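Local coordinates for putrescine aminotransferase (Halomonas elongata DSM 2581, PDB 6GWI), which probably transfers amino groups from amines such as putrescine to keto-acid or aldehyde acceptors, using pyridoxal-5'-phosphate as its cofactor, at residues R146-H151 with I180-W185; K285-G290 with K332-L337. One frame throughout, in Å; residues are numbered along the deposited sequence.

Contact 1. Residues R146-H151 with I180-W185; sequences RENAYH and IRQPYW. With PLP (pyridoxal-5'-phosphate), chain D.
R146 and I180 form a parallel beta bridge, CA to CA 4.7 Å, where strands 142-146 and 177-180 end side by side in the parallel sheet of the class-III aminotransferase fold; the amide N of E147 continues the pairing onto I180 O at 2.8 Å. Beyond the bridge R146-A149 folds into a type II beta turn, and N148 at its third position points its side chain at Q182. N148 ND2 donates to Q182 OE1 at 3.0 Å with an N-H...O angle of 162°. The acceptor lies in the amide plane of N148, yet the two amides stand nearly perpendicular, 80° apart. Q182 OE1 also accepts from Q226 NE2, and Q182 NE2 is held by E188, so both ends of this buried amide are engaged and its rotation is fixed. With an alanine in place of Q182, N148 ND2 would probably keep G229 O but lose its other acceptor, and E188 its amide donor. From the same turn the chain runs on to Y150 and H151 at the cofactor, where the edge of the Y150 ring meets pyridoxal phosphate C4 and H151 ND1 bonds D256. R146 packs CG on I180 CG1 at 3.8 Å; a bend at chi3 (-56°) swings its guanidinium, whose NH1 bonds Y238 OH, across P183. P183 CD sits over one face of the guanidinium, and P183 CG is 3.5 Å from R146 NH1.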
loop_
_atom_site.group_PDB
_atom_site.type_symbol
_atom_site.label_atom_id
_atom_site.label_comp_id
_atom_site.label_asym_id
_atom_site.label_seq_id
_atom_site.Cartn_x
_atom_site.Cartn_y
_atom_site.Cartn_z
ATOM N N ARG B 146 -13.895 16.775 -0.242
ATOM C CA ARG B 146 -14.619 17.475 0.806
ATOM C C ARG B 146 -13.754 17.610 2.048
ATOM O O ARG B 146 -12.916 16.751 2.347
ATOM C CB ARG B 146 -15.925 16.754 1.161
ATOM C CG ARG B 146 -16.872 16.615 -0.026
ATOM C CD ARG B 146 -18.183 15.935 0.342
ATOM N NE ARG B 146 -17.980 14.620 0.943
ATOM C CZ ARG B 146 -18.956 13.755 1.201
ATOM N NH1 ARG B 146 -20.212 14.052 0.897
ATOM N NH2 ARG B 146 -18.673 12.584 1.755
ATOM N N GLU B 147 -13.952 18.720 2.753
ATOM C CA GLU B 147 -13.352 18.892 4.066
ATOM C C GLU B 147 -13.800 17.768 4.993
ATOM O O GLU B 147 -14.940 17.302 4.933
ATOM C CB GLU B 147 -13.723 20.262 4.633
ATOM C CG GLU B 147 -12.969 21.411 3.962
ATOM C CD GLU B 147 -11.485 21.410 4.312
ATOM O OE1 GLU B 147 -11.111 20.763 5.318
ATOM O OE2 GLU B 147 -10.696 22.071 3.604
ATOM N N ASN B 148 -12.875 17.320 5.841
ATOM C CA ASN B 148 -13.093 16.226 6.782
ATOM C C ASN B 148 -13.330 14.890 6.085
ATOM O O ASN B 148 -13.830 13.943 6.703
ATOM C CB ASN B 148 -14.255 16.530 7.732
ATOM C CG ASN B 148 -14.249 15.636 8.951
ATOM O OD1 ASN B 148 -13.194 15.297 9.487
ATOM N ND2 ASN B 148 -15.435 15.236 9.391
ATOM N N ALA B 149 -12.992 14.790 4.804
ATOM C CA ALA B 149 -12.985 13.501 4.136
ATOM C C ALA B 149 -11.691 12.759 4.455
ATOM O O ALA B 149 -10.663 13.359 4.779
ATOM C CB ALA B 149 -13.125 13.664 2.624
ATOM N N TYR B 150 -11.750 11.435 4.352
ATOM C CA TYR B 150 -10.571 10.598 4.516
ATOM C C TYR B 150 -10.457 9.686 3.305
ATOM O O TYR B 150 -11.402 8.959 2.983
ATOM C CB TYR B 150 -10.622 9.778 5.808
ATOM C CG TYR B 150 -9.317 9.068 6.068
ATOM C CD1 TYR B 150 -8.256 9.730 6.663
ATOM C CD2 TYR B 150 -9.137 7.742 5.698
ATOM C CE1 TYR B 150 -7.051 9.097 6.887
ATOM C CE2 TYR B 150 -7.933 7.094 5.924
ATOM C CZ TYR B 150 -6.892 7.782 6.519
ATOM O OH TYR B 150 -5.682 7.171 6.756
ATOM N N HIS B 151 -9.315 9.757 2.620
ATOM C CA HIS B 151 -9.061 8.930 1.447
ATOM C C HIS B 151 -7.701 8.245 1.524
ATOM O O HIS B 151 -7.151 7.862 0.490
ATOM C CB HIS B 151 -9.172 9.769 0.173
ATOM C CG HIS B 151 -10.531 10.362 -0.034
ATOM N ND1 HIS B 151 -11.654 9.592 -0.251
ATOM C CD2 HIS B 151 -10.952 11.649 -0.040
ATOM C CE1 HIS B 151 -12.706 10.379 -0.389
ATOM N NE2 HIS B 151 -12.307 11.632 -0.263
ATOM N N ILE B 180 -14.527 21.140 -0.790
ATOM C CA ILE B 180 -15.773 21.827 -0.491
ATOM C C ILE B 180 -16.262 21.375 0.884
ATOM O O ILE B 180 -15.725 20.447 1.489
ATOM C CB ILE B 180 -16.849 21.577 -1.569
ATOM C CG1 ILE B 180 -17.188 20.086 -1.639
ATOM C CG2 ILE B 180 -16.366 22.087 -2.918
ATOM C CD1 ILE B 180 -18.291 19.741 -2.615
ATOM N N ARG B 181 -17.304 22.041 1.371
ATOM C CA ARG B 181 -17.835 21.774 2.698
ATOM C C ARG B 181 -18.462 20.383 2.765
ATOM O O ARG B 181 -18.872 19.804 1.755
ATOM C CB ARG B 181 -18.872 22.834 3.067
ATOM C CG ARG B 181 -20.097 22.818 2.162
ATOM C CD ARG B 181 -20.996 24.017 2.415
ATOM N NE ARG B 181 -21.434 24.109 3.803
ATOM C CZ ARG B 181 -22.163 25.109 4.289
ATOM N NH1 ARG B 181 -22.534 26.105 3.498
ATOM N NH2 ARG B 181 -22.518 25.114 5.566
ATOM N N GLN B 182 -18.537 19.839 4.007
ATOM C CA GLN B 182 -19.039 18.493 4.240
ATOM C C GLN B 182 -20.511 18.524 4.640
ATOM O O GLN B 182 -20.953 19.446 5.331
ATOM C CB GLN B 182 -18.233 17.801 5.344
ATOM C CG GLN B 182 -18.209 18.571 6.657
ATOM C CD GLN B 182 -17.653 17.761 7.815
ATOM O OE1 GLN B 182 -17.545 16.535 7.741
ATOM N NE2 GLN B 182 -17.320 18.444 8.902
ATOM N N PRO B 183 -21.304 17.518 4.246
ATOM C CA PRO B 183 -22.736 17.511 4.613
ATOM C C PRO B 183 -22.984 17.028 6.042
ATOM O O PRO B 183 -23.718 16.068 6.290
ATOM C CB PRO B 183 -23.337 16.575 3.554
ATOM C CG PRO B 183 -22.238 15.605 3.251
ATOM C CD PRO B 183 -20.953 16.397 3.349
ATOM N N TYR B 184 -22.384 17.729 7.007
ATOM C CA TYR B 184 -22.468 17.380 8.427
ATOM C C TYR B 184 -23.484 18.294 9.103
ATOM O O TYR B 184 -23.142 19.365 9.605
ATOM C CB TYR B 184 -21.093 17.508 9.076
ATOM C CG TYR B 184 -21.020 17.121 10.537
ATOM C CD1 TYR B 184 -21.986 16.311 11.123
ATOM C CD2 TYR B 184 -19.964 17.558 11.329
ATOM C CE1 TYR B 184 -21.904 15.955 12.457
ATOM C CE2 TYR B 184 -19.875 17.208 12.658
ATOM C CZ TYR B 184 -20.844 16.408 13.218
ATOM O OH TYR B 184 -20.740 16.063 14.545
ATOM N N TRP B 185 -24.741 17.845 9.161
ATOM C CA TRP B 185 -25.806 18.724 9.633
ATOM C C TRP B 185 -25.627 19.091 11.104
ATOM O O TRP B 185 -25.734 20.267 11.474
ATOM C CB TRP B 185 -27.176 18.075 9.422
ATOM C CG TRP B 185 -28.300 18.966 9.877
ATOM C CD1 TRP B 185 -28.833 20.022 9.194
ATOM C CD2 TRP B 185 -29.009 18.895 11.121
ATOM N NE1 TRP B 185 -29.834 20.606 9.932
ATOM C CE2 TRP B 185 -29.962 19.934 11.120
ATOM C CE3 TRP B 185 -28.933 18.052 12.235
ATOM C CZ2 TRP B 185 -30.833 20.151 12.185
ATOM C CZ3 TRP B 185 -29.801 18.269 13.293
ATOM C CH2 TRP B 185 -30.737 19.311 13.260
HETATM N N1 PLP D . -10.623 5.604 2.091
HETATM C C2 PLP D . -11.479 5.530 3.169
HETATM C C2A PLP D . -12.892 6.029 3.036
HETATM C C3 PLP D . -11.031 4.990 4.372
HETATM O O3 PLP D . -11.898 4.925 5.431
HETATM C C4 PLP D . -9.723 4.511 4.502
HETATM C C4A PLP D . -9.480 3.402 5.493
HETATM C C5 PLP D . -8.868 4.604 3.400
HETATM C C6 PLP D . -9.325 5.147 2.203
HETATM C C5A PLP D . -7.434 4.123 3.469
HETATM O O4P PLP D . -7.339 2.718 3.409
HETATM P P PLP D . -5.970 2.026 3.898
HETATM O O1P PLP D . -4.823 2.550 3.067
HETATM O O2P PLP D . -6.098 0.528 3.755
HETATM O O3P PLP D . -5.737 2.372 5.346
#

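Contact 2. Residues K285-G290 with K332-L337; sequences KGLSSG and KNLELL. With PLP (pyridoxal-5'-phosphate), chain D.
The loop that carries the cofactor lysine of this PLP-dependent aminotransferase is fastened here to helix 324-339, mainly through one asparagine. At the head of the loop K285 NZ is bonded covalently to pyridoxal phosphate C4A at 1.2 Å, a length that fits the C=N of an internal aldimine. Its chain is extended from CB to CE and turns only at the last torsion (chi4 89°), which brings NZ to C4A, the former aldehyde carbon. After K285 the backbone makes a short 3-10 turn at G286-L287, and the carbonyls of this turn face the helix.

N333 reaches them from the helix with CG anti to its backbone N (chi1 176°), which sends the amide out toward the loop. ND2 faces two carbonyl oxygens of the turn, 3.0 Å from G286 O and 3.1 Å from L287 O, both weak, bent hydrogen bonds. The other end of the amide is gripped more closely: S289 OG donates to N333 OD1 at 2.6 Å, approaching from above the carbonyl plane. S289 OG is bonded to L61 N as well, so the hydroxyl links the helix, the lysine loop and the loop at L61. Beside these polar groups, L287 CD1 meets L334 CD1 at 4.3 Å, and both leucines also pack on L100 of helix 91-103. Further along the loop, G290 O accepts a hydrogen bond from H323 NE2 of the second subunit.

With its carbonyl and NH2 both used, the buried N333 amide has a defined orientation. Donor and acceptor are matched without a charged group, and the backbone just after the aldimine lysine is thereby tied to the helix.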
loop_
_atom_site.group_PDB
_atom_site.type_symbol
_atom_site.label_atom_id
_atom_site.label_comp_id
_atom_site.label_asym_id
_atom_site.label_seq_id
_atom_site.Cartn_x
_atom_site.Cartn_y
_atom_site.Cartn_z
ATOM N N LYS B 285 -10.417 -2.872 3.172
ATOM C CA LYS B 285 -11.038 -3.162 4.463
ATOM C C LYS B 285 -11.947 -4.387 4.404
ATOM O O LYS B 285 -11.456 -5.521 4.448
ATOM C CB LYS B 285 -11.796 -1.925 4.965
ATOM C CG LYS B 285 -10.851 -0.823 5.477
ATOM C CD LYS B 285 -11.584 0.339 6.136
ATOM C CE LYS B 285 -10.625 1.350 6.795
ATOM N NZ LYS B 285 -10.156 2.453 5.891
ATOM N N GLY B 286 -13.262 -4.186 4.313
ATOM C CA GLY B 286 -14.191 -5.308 4.354
ATOM C C GLY B 286 -14.049 -6.285 3.202
ATOM O O GLY B 286 -14.603 -7.390 3.276
ATOM N N LEU B 287 -13.330 -5.899 2.145
ATOM C CA LEU B 287 -13.106 -6.777 1.000
ATOM C C LEU B 287 -12.628 -8.159 1.422
ATOM O O LEU B 287 -12.976 -9.165 0.790
ATOM C CB LEU B 287 -12.087 -6.122 0.066
ATOM C CG LEU B 287 -11.587 -6.916 -1.136
ATOM C CD1 LEU B 287 -12.749 -7.407 -1.991
ATOM C CD2 LEU B 287 -10.635 -6.044 -1.946
ATOM N N SER B 288 -11.815 -8.226 2.475
ATOM C CA SER B 288 -11.260 -9.481 2.965
ATOM C C SER B 288 -11.598 -9.724 4.433
ATOM O O SER B 288 -10.981 -10.581 5.072
ATOM C CB SER B 288 -9.743 -9.487 2.769
ATOM O OG SER B 288 -9.143 -8.437 3.511
ATOM N N SER B 289 -12.576 -8.996 4.974
ATOM C CA SER B 289 -12.814 -8.939 6.419
ATOM C C SER B 289 -11.519 -8.643 7.173
ATOM O O SER B 289 -11.368 -8.995 8.346
ATOM C CB SER B 289 -13.449 -10.232 6.942
ATOM O OG SER B 289 -14.830 -10.294 6.626
ATOM N N GLY B 290 -10.581 -7.974 6.507
ATOM C CA GLY B 290 -9.313 -7.634 7.111
ATOM C C GLY B 290 -8.369 -8.791 7.352
ATOM O O GLY B 290 -7.270 -8.567 7.873
ATOM N N LYS B 332 -13.087 -15.886 -0.850
ATOM C CA LYS B 332 -13.867 -16.710 0.067
ATOM C C LYS B 332 -14.734 -15.838 0.967
ATOM O O LYS B 332 -15.881 -16.188 1.263
ATOM C CB LYS B 332 -12.938 -17.592 0.898
ATOM C CG LYS B 332 -13.646 -18.713 1.649
ATOM C CD LYS B 332 -14.322 -19.667 0.665
ATOM C CE LYS B 332 -14.384 -21.091 1.188
ATOM N NZ LYS B 332 -15.286 -21.940 0.357
ATOM N N ASN B 333 -14.199 -14.695 1.402
ATOM C CA ASN B 333 -14.975 -13.761 2.211
ATOM C C ASN B 333 -16.223 -13.294 1.469
ATOM O O ASN B 333 -17.328 -13.309 2.023
ATOM C CB ASN B 333 -14.093 -12.574 2.605
ATOM C CG ASN B 333 -14.851 -11.503 3.359
ATOM O OD1 ASN B 333 -15.258 -11.701 4.502
ATOM N ND2 ASN B 333 -15.030 -10.351 2.724
ATOM N N LEU B 334 -16.073 -12.893 0.203
ATOM C CA LEU B 334 -17.234 -12.474 -0.576
ATOM C C LEU B 334 -18.236 -13.615 -0.742
ATOM O O LEU B 334 -19.448 -13.404 -0.628
ATOM C CB LEU B 334 -16.800 -11.950 -1.944
ATOM C CG LEU B 334 -15.865 -10.740 -1.957
ATOM C CD1 LEU B 334 -15.492 -10.396 -3.389
ATOM C CD2 LEU B 334 -16.514 -9.551 -1.266
ATOM N N GLU B 335 -17.751 -14.826 -1.037
ATOM C CA GLU B 335 -18.652 -15.963 -1.211
ATOM C C GLU B 335 -19.450 -16.236 0.059
ATOM O O GLU B 335 -20.635 -16.587 -0.004
ATOM C CB GLU B 335 -17.858 -17.207 -1.612
ATOM C CG GLU B 335 -17.309 -17.173 -3.030
ATOM C CD GLU B 335 -16.246 -18.232 -3.276
ATOM O OE1 GLU B 335 -15.771 -18.849 -2.300
ATOM O OE2 GLU B 335 -15.875 -18.440 -4.450
ATOM N N LEU B 336 -18.809 -16.101 1.223
ATOM C CA LEU B 336 -19.500 -16.319 2.488
ATOM C C LEU B 336 -20.497 -15.199 2.765
ATOM O O LEU B 336 -21.647 -15.458 3.142
ATOM C CB LEU B 336 -18.484 -16.418 3.624
ATOM C CG LEU B 336 -17.625 -17.681 3.635
ATOM C CD1 LEU B 336 -16.488 -17.533 4.629
ATOM C CD2 LEU B 336 -18.475 -18.898 3.963
ATOM N N LEU B 337 -20.075 -13.945 2.579
ATOM C CA LEU B 337 -20.989 -12.825 2.773
ATOM C C LEU B 337 -22.254 -13.016 1.952
ATOM O O LEU B 337 -23.361 -12.733 2.423
ATOM C CB LEU B 337 -20.315 -11.510 2.383
ATOM C CG LEU B 337 -19.319 -10.902 3.369
ATOM C CD1 LEU B 337 -18.525 -9.790 2.698
ATOM C CD2 LEU B 337 -20.042 -10.384 4.596
HETATM N N1 PLP D . -10.623 5.604 2.091
HETATM C C2 PLP D . -11.479 5.530 3.169
HETATM C C2A PLP D . -12.892 6.029 3.036
HETATM C C3 PLP D . -11.031 4.990 4.372
HETATM O O3 PLP D . -11.898 4.925 5.431
HETATM C C4 PLP D . -9.723 4.511 4.502
HETATM C C4A PLP D . -9.480 3.402 5.493
HETATM C C5 PLP D . -8.868 4.604 3.400
HETATM C C6 PLP D . -9.325 5.147 2.203
HETATM C C5A PLP D . -7.434 4.123 3.469
HETATM O O4P PLP D . -7.339 2.718 3.409
HETATM P P PLP D . -5.970 2.026 3.898
HETATM O O1P PLP D . -4.823 2.550 3.067
HETATM O O2P PLP D . -6.098 0.528 3.755
HETATM O O3P PLP D . -5.737 2.372 5.346
#

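Both contacts touch the same pyridoxal phosphate but lie on opposite sides of the chain's centre, with their centres about 28 Å apart and nearest atoms about 5 Å apart. They share no helix or strand and follow one another in series along the chain. Contact 1 is only partly buried: it joins two neighbouring strand ends of the parallel sheet, pairing backbones and adding an amide-amide bond and an arginine packed on proline. Contact 2, wholly buried, sets a loop against a helix, and there a side-chain amide bonds to backbone carbonyls and a hydroxyl. Cofactor residues differ too: contact 1 leads to Y150, whose ring edge meets the cofactor, and H151, whose backbone does; contact 2 holds the covalently bound K285.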